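Local coordinates for penicillin-binding protein (Bacillus halodurans, PDB 3TG9), which probably binds beta-lactams or acts on peptide substrates through an active-site serine, as members of the beta-lactamase and penicillin-binding protein family do, at residues Leu7-Ile10 / Met11-Lys15; Phe36-Arg39 / Ala40-Ile43; Thr233-Asp236 / Met237-Trp241; Lys278-Gly282 / Ala283-Tyr287. All blocks are in the same frame, centred on the assembly; numbering follows the deposited sequence.

Contact 1 (Leu7-Ile10 / Met11-Lys15); sequences LHTI and MEDWK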
loop_
_atom_site.group_PDB
_atom_site.type_symbol
_atom_site.label_atom_id
_atom_site.label_comp_id
_atom_site.label_asym_id
_atom_site.label_seq_id
_atom_site.Cartn_x
_atom_site.Cartn_y
_atom_site.Cartn_z
ATOM N N LEU B 7 -15.850 24.805 15.095
ATOM C CA LEU B 7 -15.556 23.865 14.004
ATOM C C LEU B 7 -16.093 22.440 14.221
ATOM O O LEU B 7 -16.454 21.746 13.260
ATOM C CB LEU B 7 -14.041 23.794 13.791
ATOM C CG LEU B 7 -13.334 25.133 13.573
ATOM C CD1 LEU B 7 -11.823 24.986 13.634
ATOM C CD2 LEU B 7 -13.753 25.681 12.240
ATOM N N HIS B 8 -16.139 22.001 15.477
ATOM C CA HIS B 8 -16.535 20.626 15.774
ATOM C C HIS B 8 -17.940 20.322 15.256
ATOM O O HIS B 8 -18.188 19.265 14.651
ATOM C CB HIS B 8 -16.451 20.360 17.277
ATOM C CG HIS B 8 -15.096 20.619 17.859
ATOM N ND1 HIS B 8 -14.201 19.609 18.147
ATOM C CD2 HIS B 8 -14.485 21.775 18.211
ATOM C CE1 HIS B 8 -13.095 20.133 18.649
ATOM N NE2 HIS B 8 -13.241 21.445 18.701
ATOM N N THR B 9 -18.853 21.255 15.503
ATOM C CA THR B 9 -20.239 21.110 15.092
ATOM C C THR B 9 -20.331 21.076 13.579
ATOM O O THR B 9 -21.112 20.312 13.003
ATOM C CB THR B 9 -21.088 22.281 15.601
ATOM O OG1 THR B 9 -20.903 22.429 17.015
ATOM C CG2 THR B 9 -22.555 22.039 15.299
ATOM N N ILE B 10 -19.529 21.917 12.938
ATOM C CA ILE B 10 -19.505 21.977 11.483
ATOM C C ILE B 10 -19.106 20.621 10.902
ATOM O O ILE B 10 -19.786 20.073 10.027
ATOM C CB ILE B 10 -18.548 23.080 10.982
ATOM C CG1 ILE B 10 -19.134 24.468 11.275
ATOM C CG2 ILE B 10 -18.286 22.921 9.490
ATOM C CD1 ILE B 10 -18.113 25.599 11.248
ATOM N N MET B 11 -18.009 20.075 11.406
ATOM C CA MET B 11 -17.508 18.789 10.921
ATOM C C MET B 11 -18.430 17.620 11.256
ATOM O O MET B 11 -18.602 16.698 10.451
ATOM C CB MET B 11 -16.084 18.553 11.418
ATOM C CG MET B 11 -15.098 19.421 10.663
ATOM S SD MET B 11 -13.408 19.280 11.203
ATOM C CE MET B 11 -13.041 17.607 10.642
ATOM N N GLU B 12 -19.041 17.686 12.434
ATOM C CA GLU B 12 -19.986 16.668 12.870
ATOM C C GLU B 12 -21.202 16.661 11.962
ATOM O O GLU B 12 -21.705 15.603 11.587
ATOM C CB GLU B 12 -20.409 16.933 14.315
ATOM C CG GLU B 12 -20.760 15.681 15.104
ATOM C CD GLU B 12 -20.256 15.750 16.540
ATOM O OE1 GLU B 12 -19.767 16.831 16.944
ATOM O OE2 GLU B 12 -20.338 14.727 17.260
ATOM N N ASP B 13 -21.664 17.856 11.601
ATOM C CA ASP B 13 -22.849 17.999 10.765
ATOM C C ASP B 13 -22.589 17.538 9.337
ATOM O O ASP B 13 -23.470 16.971 8.679
ATOM C CB ASP B 13 -23.337 19.450 10.784
ATOM C CG ASP B 13 -23.918 19.852 12.132
ATOM O OD1 ASP B 13 -24.620 19.022 12.752
ATOM O OD2 ASP B 13 -23.673 20.997 12.572
ATOM N N TRP B 14 -21.376 17.779 8.858
ATOM C CA TRP B 14 -21.014 17.357 7.512
ATOM C C TRP B 14 -20.331 15.992 7.507
ATOM O O TRP B 14 -19.917 15.504 6.454
ATOM C CB TRP B 14 -20.136 18.412 6.841
ATOM C CG TRP B 14 -20.882 19.671 6.551
ATOM C CD1 TRP B 14 -20.849 20.835 7.270
ATOM C CD2 TRP B 14 -21.799 19.894 5.471
ATOM N NE1 TRP B 14 -21.679 21.769 6.693
ATOM C CE2 TRP B 14 -22.272 21.215 5.589
ATOM C CE3 TRP B 14 -22.257 19.101 4.412
ATOM C CZ2 TRP B 14 -23.181 21.764 4.691
ATOM C CZ3 TRP B 14 -23.161 19.649 3.518
ATOM C CH2 TRP B 14 -23.614 20.968 3.663
ATOM N N LYS B 15 -20.235 15.381 8.686
ATOM C CA LYS B 15 -19.607 14.070 8.836
ATOM C C LYS B 15 -18.237 14.046 8.163
ATOM O O LYS B 15 -17.983 13.207 7.295
ATOM C CB LYS B 15 -20.488 12.971 8.232
ATOM C CG LYS B 15 -21.967 13.071 8.567
ATOM C CD LYS B 15 -22.214 12.969 10.059
ATOM C CE LYS B 15 -23.685 13.207 10.386
ATOM N NZ LYS B 15 -23.938 13.190 11.858
#

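Contact 2 (Phe36-Arg39 / Ala40-Ile43); sequences FANR and AERI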
loop_
_atom_site.group_PDB
_atom_site.type_symbol
_atom_site.label_atom_id
_atom_site.label_comp_id
_atom_site.label_asym_id
_atom_site.label_seq_id
_atom_site.Cartn_x
_atom_site.Cartn_y
_atom_site.Cartn_z
ATOM N N PHE B 36 -11.451 8.986 11.948
ATOM C CA PHE B 36 -10.214 8.237 12.149
ATOM C C PHE B 36 -9.153 8.454 11.076
ATOM O O PHE B 36 -9.423 8.338 9.868
ATOM C CB PHE B 36 -10.509 6.736 12.276
ATOM C CG PHE B 36 -11.213 6.379 13.542
ATOM C CD1 PHE B 36 -10.520 6.295 14.723
ATOM C CD2 PHE B 36 -12.577 6.163 13.554
ATOM C CE1 PHE B 36 -11.172 5.986 15.899
ATOM C CE2 PHE B 36 -13.231 5.855 14.730
ATOM C CZ PHE B 36 -12.527 5.765 15.898
ATOM N N ALA B 37 -7.947 8.765 11.543
ATOM C CA ALA B 37 -6.745 8.699 10.724
ATOM C C ALA B 37 -6.513 7.259 10.251
ATOM O O ALA B 37 -6.177 7.020 9.088
ATOM C CB ALA B 37 -5.545 9.198 11.510
ATOM N N ASN B 38 -6.703 6.303 11.155
ATOM C CA ASN B 38 -6.643 4.883 10.804
ATOM C C ASN B 38 -7.877 4.191 11.354
ATOM O O ASN B 38 -7.999 4.001 12.560
ATOM C CB ASN B 38 -5.365 4.238 11.371
ATOM C CG ASN B 38 -5.116 2.825 10.833
ATOM O OD1 ASN B 38 -6.016 1.986 10.794
ATOM N ND2 ASN B 38 -3.885 2.567 10.412
ATOM N N ARG B 39 -8.805 3.835 10.478
ATOM C CA ARG B 39 -10.035 3.190 10.914
ATOM C C ARG B 39 -9.759 1.848 11.610
ATOM O O ARG B 39 -10.094 1.664 12.786
ATOM C CB ARG B 39 -10.976 2.997 9.726
ATOM C CG ARG B 39 -11.303 4.292 8.997
ATOM C CD ARG B 39 -12.376 4.093 7.946
ATOM N NE ARG B 39 -12.575 5.305 7.153
ATOM C CZ ARG B 39 -13.545 5.461 6.256
ATOM N NH1 ARG B 39 -14.417 4.494 6.053
ATOM N NH2 ARG B 39 -13.645 6.590 5.574
ATOM N N ALA B 40 -9.140 0.919 10.890
ATOM C CA ALA B 40 -8.793 -0.380 11.461
ATOM C C ALA B 40 -8.220 -0.257 12.878
ATOM O O ALA B 40 -8.778 -0.801 13.825
ATOM C CB ALA B 40 -7.820 -1.126 10.545
ATOM N N GLU B 41 -7.112 0.464 13.017
ATOM C CA GLU B 41 -6.435 0.611 14.302
ATOM C C GLU B 41 -7.094 1.621 15.231
ATOM O O GLU B 41 -6.573 1.909 16.310
ATOM C CB GLU B 41 -4.974 1.005 14.085
ATOM C CG GLU B 41 -4.224 0.040 13.197
ATOM C CD GLU B 41 -4.053 -1.319 13.855
ATOM O OE1 GLU B 41 -3.821 -1.337 15.082
ATOM O OE2 GLU B 41 -4.149 -2.357 13.148
ATOM N N ARG B 42 -8.223 2.176 14.809
ATOM C CA ARG B 42 -8.965 3.103 15.652
ATOM C C ARG B 42 -8.084 4.242 16.157
ATOM O O ARG B 42 -8.204 4.674 17.306
ATOM C CB ARG B 42 -9.571 2.356 16.841
ATOM C CG ARG B 42 -10.475 1.208 16.444
ATOM C CD ARG B 42 -11.689 1.723 15.706
ATOM N NE ARG B 42 -12.539 2.529 16.580
ATOM C CZ ARG B 42 -13.641 2.074 17.168
ATOM N NH1 ARG B 42 -14.030 0.818 16.969
ATOM N NH2 ARG B 42 -14.354 2.873 17.951
ATOM N N ILE B 43 -7.174 4.711 15.311
ATOM C CA ILE B 43 -6.397 5.892 15.651
ATOM C C ILE B 43 -7.161 7.117 15.164
ATOM O O ILE B 43 -7.311 7.323 13.960
ATOM C CB ILE B 43 -4.993 5.868 15.032
ATOM C CG1 ILE B 43 -4.247 4.597 15.456
ATOM C CG2 ILE B 43 -4.220 7.128 15.436
ATOM C CD1 ILE B 43 -2.820 4.514 14.932
HETATM O O HOH W 1 -7.428 1.158 8.289
#

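Contact 3 (Thr233-Asp236 / Met237-Trp241); sequences TAED and MMKLW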
loop_
_atom_site.group_PDB
_atom_site.type_symbol
_atom_site.label_atom_id
_atom_site.label_comp_id
_atom_site.label_asym_id
_atom_site.label_seq_id
_atom_site.Cartn_x
_atom_site.Cartn_y
_atom_site.Cartn_z
ATOM N N THR B 233 0.081 19.129 8.247
ATOM C CA THR B 233 -0.931 19.256 9.288
ATOM C C THR B 233 -1.660 20.572 9.032
ATOM O O THR B 233 -1.119 21.455 8.365
ATOM C CB THR B 233 -0.289 19.349 10.678
ATOM O OG1 THR B 233 0.571 20.493 10.719
ATOM C CG2 THR B 233 0.524 18.092 10.995
ATOM N N ALA B 234 -2.874 20.710 9.563
ATOM C CA ALA B 234 -3.662 21.930 9.378
ATOM C C ALA B 234 -2.863 23.173 9.744
ATOM O O ALA B 234 -2.875 24.173 9.014
ATOM C CB ALA B 234 -4.947 21.869 10.201
ATOM N N GLU B 235 -2.173 23.108 10.878
ATOM C CA GLU B 235 -1.436 24.257 11.384
ATOM C C GLU B 235 -0.161 24.556 10.595
ATOM O O GLU B 235 0.220 25.711 10.459
ATOM C CB GLU B 235 -1.133 24.109 12.879
ATOM C CG GLU B 235 -0.520 25.364 13.469
ATOM C CD GLU B 235 -0.458 25.337 14.987
ATOM O OE1 GLU B 235 -0.679 24.253 15.577
ATOM O OE2 GLU B 235 -0.182 26.407 15.583
ATOM N N ASP B 236 0.506 23.531 10.074
ATOM C CA ASP B 236 1.578 23.777 9.114
ATOM C C ASP B 236 1.036 24.468 7.837
ATOM O O ASP B 236 1.750 25.228 7.189
ATOM C CB ASP B 236 2.313 22.480 8.751
ATOM C CG ASP B 236 3.524 22.211 9.642
ATOM O OD1 ASP B 236 3.668 22.881 10.690
ATOM O OD2 ASP B 236 4.344 21.336 9.287
ATOM N N MET B 237 -0.210 24.199 7.460
ATOM C CA MET B 237 -0.772 24.903 6.303
ATOM C C MET B 237 -1.055 26.346 6.697
ATOM O O MET B 237 -0.812 27.275 5.925
ATOM C CB MET B 237 -2.040 24.244 5.758
ATOM C CG MET B 237 -2.502 24.861 4.423
ATOM S SD MET B 237 -1.270 24.600 3.120
ATOM C CE MET B 237 -1.695 25.887 1.930
ATOM N N MET B 238 -1.552 26.532 7.911
ATOM C CA MET B 238 -1.716 27.875 8.448
ATOM C C MET B 238 -0.378 28.612 8.421
ATOM O O MET B 238 -0.291 29.741 7.965
ATOM C CB MET B 238 -2.243 27.811 9.876
ATOM C CG MET B 238 -2.455 29.180 10.515
ATOM S SD MET B 238 -2.454 29.088 12.305
ATOM C CE MET B 238 -0.695 29.169 12.633
ATOM N N LYS B 239 0.671 27.972 8.911
ATOM C CA LYS B 239 1.990 28.598 8.912
ATOM C C LYS B 239 2.465 28.920 7.504
ATOM O O LYS B 239 3.255 29.841 7.312
ATOM C CB LYS B 239 3.031 27.700 9.589
ATOM C CG LYS B 239 2.839 27.511 11.088
ATOM C CD LYS B 239 3.996 26.707 11.680
ATOM C CE LYS B 239 3.661 26.175 13.068
ATOM N NZ LYS B 239 2.917 27.182 13.889
ATOM N N LEU B 240 2.020 28.140 6.520
ATOM C CA LEU B 240 2.469 28.375 5.154
ATOM C C LEU B 240 1.880 29.671 4.582
ATOM O O LEU B 240 2.576 30.443 3.919
ATOM C CB LEU B 240 2.164 27.184 4.235
ATOM C CG LEU B 240 2.570 27.562 2.804
ATOM C CD1 LEU B 240 3.414 26.538 2.110
ATOM C CD2 LEU B 240 1.354 27.977 1.967
ATOM N N TRP B 241 0.596 29.899 4.835
ATOM C CA TRP B 241 -0.055 31.136 4.415
ATOM C C TRP B 241 0.593 32.339 5.114
ATOM O O TRP B 241 0.917 33.345 4.480
ATOM C CB TRP B 241 -1.543 31.090 4.763
ATOM C CG TRP B 241 -2.396 30.268 3.838
ATOM C CD1 TRP B 241 -3.097 29.136 4.155
ATOM C CD2 TRP B 241 -2.657 30.523 2.448
ATOM N NE1 TRP B 241 -3.772 28.667 3.046
ATOM C CE2 TRP B 241 -3.521 29.501 1.988
ATOM C CE3 TRP B 241 -2.241 31.511 1.552
ATOM C CZ2 TRP B 241 -3.982 29.448 0.671
ATOM C CZ3 TRP B 241 -2.700 31.458 0.247
ATOM C CH2 TRP B 241 -3.563 30.431 -0.183
#

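Contact 4 (Lys278-Gly282 / Ala283-Tyr287); sequences KQQDG and AISKY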
loop_
_atom_site.group_PDB
_atom_site.type_symbol
_atom_site.label_atom_id
_atom_site.label_comp_id
_atom_site.label_asym_id
_atom_site.label_seq_id
_atom_site.Cartn_x
_atom_site.Cartn_y
_atom_site.Cartn_z
ATOM N N LYS B 278 -10.243 34.583 -5.780
ATOM C CA LYS B 278 -11.651 34.933 -5.820
ATOM C C LYS B 278 -11.753 36.444 -5.811
ATOM O O LYS B 278 -11.334 37.096 -4.855
ATOM C CB LYS B 278 -12.394 34.340 -4.630
ATOM C CG LYS B 278 -13.906 34.432 -4.743
ATOM C CD LYS B 278 -14.441 33.395 -5.729
ATOM C CE LYS B 278 -13.984 31.997 -5.327
ATOM N NZ LYS B 278 -14.826 30.951 -5.957
ATOM N N GLN B 279 -12.291 36.996 -6.891
ATOM C CA GLN B 279 -12.409 38.444 -7.036
ATOM C C GLN B 279 -13.811 38.821 -7.494
ATOM O O GLN B 279 -14.242 38.453 -8.591
ATOM C CB GLN B 279 -11.382 38.957 -8.041
ATOM C CG GLN B 279 -11.305 40.465 -8.131
ATOM C CD GLN B 279 -10.454 40.917 -9.297
ATOM O OE1 GLN B 279 -9.263 41.167 -9.147
ATOM N NE2 GLN B 279 -11.060 41.001 -10.474
ATOM N N GLN B 280 -14.520 39.552 -6.647
ATOM C CA GLN B 280 -15.906 39.900 -6.909
ATOM C C GLN B 280 -16.170 41.359 -6.539
ATOM O O GLN B 280 -15.763 41.824 -5.474
ATOM C CB GLN B 280 -16.833 38.970 -6.125
ATOM C CG GLN B 280 -16.411 38.777 -4.675
ATOM C CD GLN B 280 -16.759 37.395 -4.130
ATOM O OE1 GLN B 280 -16.808 37.187 -2.913
ATOM N NE2 GLN B 280 -16.996 36.443 -5.031
ATOM N N ASP B 281 -16.843 42.072 -7.438
ATOM C CA ASP B 281 -17.175 43.478 -7.233
ATOM C C ASP B 281 -15.906 44.313 -7.058
ATOM O O ASP B 281 -15.830 45.161 -6.174
ATOM C CB ASP B 281 -18.109 43.647 -6.025
ATOM C CG ASP B 281 -19.403 42.849 -6.164
ATOM O OD1 ASP B 281 -20.111 43.021 -7.184
ATOM O OD2 ASP B 281 -19.714 42.053 -5.248
ATOM N N GLY B 282 -14.912 44.049 -7.903
ATOM C CA GLY B 282 -13.662 44.790 -7.892
ATOM C C GLY B 282 -12.840 44.707 -6.613
ATOM O O GLY B 282 -12.153 45.660 -6.254
ATOM N N ALA B 283 -12.912 43.574 -5.920
ATOM C CA ALA B 283 -12.070 43.338 -4.756
ATOM C C ALA B 283 -11.809 41.837 -4.566
ATOM O O ALA B 283 -12.707 41.011 -4.735
ATOM C CB ALA B 283 -12.702 43.932 -3.520
ATOM N N ILE B 284 -10.571 41.497 -4.213
ATOM C CA ILE B 284 -10.188 40.111 -3.975
ATOM C C ILE B 284 -10.635 39.641 -2.597
ATOM O O ILE B 284 -10.204 40.177 -1.583
ATOM C CB ILE B 284 -8.666 39.915 -4.123
ATOM C CG1 ILE B 284 -8.268 40.044 -5.596
ATOM C CG2 ILE B 284 -8.261 38.558 -3.575
ATOM C CD1 ILE B 284 -6.783 40.205 -5.825
ATOM N N SER B 285 -11.501 38.636 -2.563
ATOM C CA SER B 285 -12.024 38.136 -1.299
ATOM C C SER B 285 -11.174 37.006 -0.707
ATOM O O SER B 285 -11.098 36.851 0.516
ATOM C CB SER B 285 -13.468 37.679 -1.470
ATOM O OG SER B 285 -13.602 36.871 -2.623
ATOM N N LYS B 286 -10.531 36.217 -1.561
ATOM C CA LYS B 286 -9.652 35.167 -1.048
ATOM C C LYS B 286 -8.659 34.616 -2.051
ATOM O O LYS B 286 -8.886 34.639 -3.261
ATOM C CB LYS B 286 -10.444 34.017 -0.418
ATOM C CG LYS B 286 -11.184 33.125 -1.391
ATOM C CD LYS B 286 -11.609 31.830 -0.706
ATOM C CE LYS B 286 -12.758 31.173 -1.443
ATOM N NZ LYS B 286 -13.227 29.922 -0.785
ATOM N N TYR B 287 -7.533 34.167 -1.519
ATOM C CA TYR B 287 -6.614 33.339 -2.266
ATOM C C TYR B 287 -6.824 31.933 -1.727
ATOM O O TYR B 287 -6.917 31.739 -0.516
ATOM C CB TYR B 287 -5.183 33.793 -2.026
ATOM C CG TYR B 287 -4.959 35.251 -2.338
ATOM C CD1 TYR B 287 -4.767 35.678 -3.644
ATOM C CD2 TYR B 287 -4.938 36.202 -1.323
ATOM C CE1 TYR B 287 -4.546 37.008 -3.933
ATOM C CE2 TYR B 287 -4.731 37.538 -1.603
ATOM C CZ TYR B 287 -4.538 37.936 -2.911
ATOM O OH TYR B 287 -4.329 39.268 -3.198
HETATM O O HOH W 2 -15.134 29.537 -2.952
#

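Contact 1 (Leu7-Ile10 / Met11-Lys15)
I10 and W14 meet one turn apart on the helix that opens the chain: methyl CG2 of I10 lies 4.0 Å from ring atom CD1 of W14, while O of I10 sits at the indole edge, near the ring plane. The same carbonyl accepts the W14 N-H, at 3.0 Å from W14 N to I10 O. CG1 of I10 stands beside the backbone N (chi1 -71°), which leaves CG2 opposite that N and turned to the indole. The tight side of the helix carries L7, I10 and M11, all buried. L7 and M11 rest on strand 30-34, where M11 meets L34, and I10 packs on V323 and A326 of helix 320-330. L7 and M11 are joined by the straightest bond of the turn, M11 N to L7 O at 2.9 Å with 168° at the hydrogen. The other side, with T9, E12 and D13, is exposed, and H8 at its margin also touches A32. There the side chains of T9 and D13 lie side by side, pointing the same way. Farther on, K15 leaves helical geometry with positive phi as the C' residue of a Schellman motif, and its NZ makes a weak 3.3 Å bond to O of E12. The helix is thus amphipathic: its apolar residues fix it to sheet and C-terminal helix, and its polar and charged ones lie mostly toward solvent.

Contact 2 (Phe36-Arg39 / Ala40-Ile43)
N38 and I43 form an antiparallel hydrogen-bonded pair, closed by N38 N to I43 O at 3.0 Å (173° at the hydrogen) and by I43 N to N38 O, also 3.0 Å. Both donors lie in the carbonyl planes. Next comes the N38 side chain: OD1 accepts the E41 N-H at 2.9 Å, a straight bond at the hydrogen although the donor stands above the amide plane. With CG anti to the backbone N (chi1 -170°), the amide reaches back over the turn, and a water that donates to OD1 and accepts from A40 N closes a second link. The type I turn R39 to R42 is completed by R42 N to R39 O at 2.8 Å. R42 and I43 both face N38 in a G1 bulge, R42 being the residue with positive phi, and A37 with N38 opposite I43 makes a classic bulge.

Outward, the N38 amide and the E41 side chain run alongside each other, their planes nearly perpendicular. R42 crosses the F36 ring: CD stands over one face toward the rim, NE comes 3.3 Å from CZ of F36, and the guanidinium is turned 76° from the ring. CB of N38 meets CB of I43 at 4.0 Å. R39 leads away to a cation-pi contact with W213, and E41 and I43 touch I43 and E41 of the second subunit. Backbone bonds, one amide oxygen and a water therefore set the shape of this loop, which presents A40, E41 and I43 to the dimer partner.

Contact 3 (Thr233-Asp236 / Met237-Trp241)
E235 and K239 cross one helical turn apart, OE2 of E235 lying 3.6 Å from NZ of K239 in a long salt bridge. The E235 chain is extended, with CG anti to the backbone N (chi1 -173°), whereas K239 runs nearly straight to CE and bends only at its last torsion (chi4 -40°), which swings NZ to the carboxylate. On the way CG of K239 passes 3.2 Å from the backbone O of E235. M238 lies alongside E235; its chain bends at chi3 (85°), putting CE 3.9 Å from CG of E235. D236 meets K239 more loosely, OD1 being 4.0 Å from CD of K239; the other oxygen, OD2, is bonded to S189 OG and to the E188 N-H. M237 folds at chi2 and rests on F60 and V311.

T233 is the N-cap: OG1 accepts the D236 N-H at 3.1 Å, and the T233 carbonyl takes the M237 N-H at 3.0 Å. Such a cap satisfies an early amide that has no earlier carbonyl in the helix to bond to. Buried residues A234, M237, M238 and W241 lie on strand 308-314, and L240 on helix 58-70. The arrangement is that of a capped helix packed between the antiparallel sheet and helix 58-70, at whose start lies a sequence resembling the SxxK motif of serine beta-lactamases and penicillin-binding proteins, consistent with that fold.

Contact 4 (Lys278-Gly282 / Ala283-Tyr287)
K278 and K286 lie side by side on one face of a hairpin, and K278 can be followed outward from its backbone. Its CB lies 3.7 Å from CG of K286 and also near OG of S285; CG, anti to the backbone N (chi1 -169°), comes 3.2 Å from that hydroxyl. Bends at chi2 and chi3 then lift the chain, and CE passes 4.2 Å from CE of K286. At the tip, NZ pairs with D269, and a weak bond to a water leads on to NZ of K286, 2.9 Å from the same water. NZ of K278 and NZ of K286 stay 5.5 Å apart; K286 is paired with E328, so the like charges are probably balanced by these acids.

The backbones are joined by K278 N to K286 O, at 2.9 Å and almost straight (174°), and by S285 N to K278 O. S285 and K286 both face K278 in a classic beta bulge. The hydroxyl of S285 lies 3.2 Å from OE1 of Q280, whose NE2 is held by D268. On the other face Q279 crosses I284, OE1 coming near CG1. At the tip of the hairpin Q280 N bonds A283 O, and D281 and G282 turn the chain with positive phi.

The hairpin joins strands 276-279 and 284-293 of the large antiparallel sheet. Strand 296-303 runs beside the latter, its A301 and Y303 touching K286, while Y287 packs on W241 and M245 of helix 234-245.

How the contacts relate
Along the chain the four contacts follow in series, with no overlap. Contact 1 packs on outer strand 30-34 of the eight-stranded antiparallel sheet, and contact 2 lies in the loop that leaves it; their centres are about 19 Å apart. Contact 3 is on helix 234-245, which packs on strands 18-24 and 308-314. Contact 4 belongs to the hairpin of strands 276-279 and 284-293. Only contacts 3 and 4 touch, CH2 of W241 lying 3.6 Å from O of Y287. Strand 18-24 lies next to strand 308-314, so N- and C-terminal parts of the chain build one sheet, to which contact 4 belongs and on which contacts 1 and 3 pack, with contact 2 reaching the second subunit.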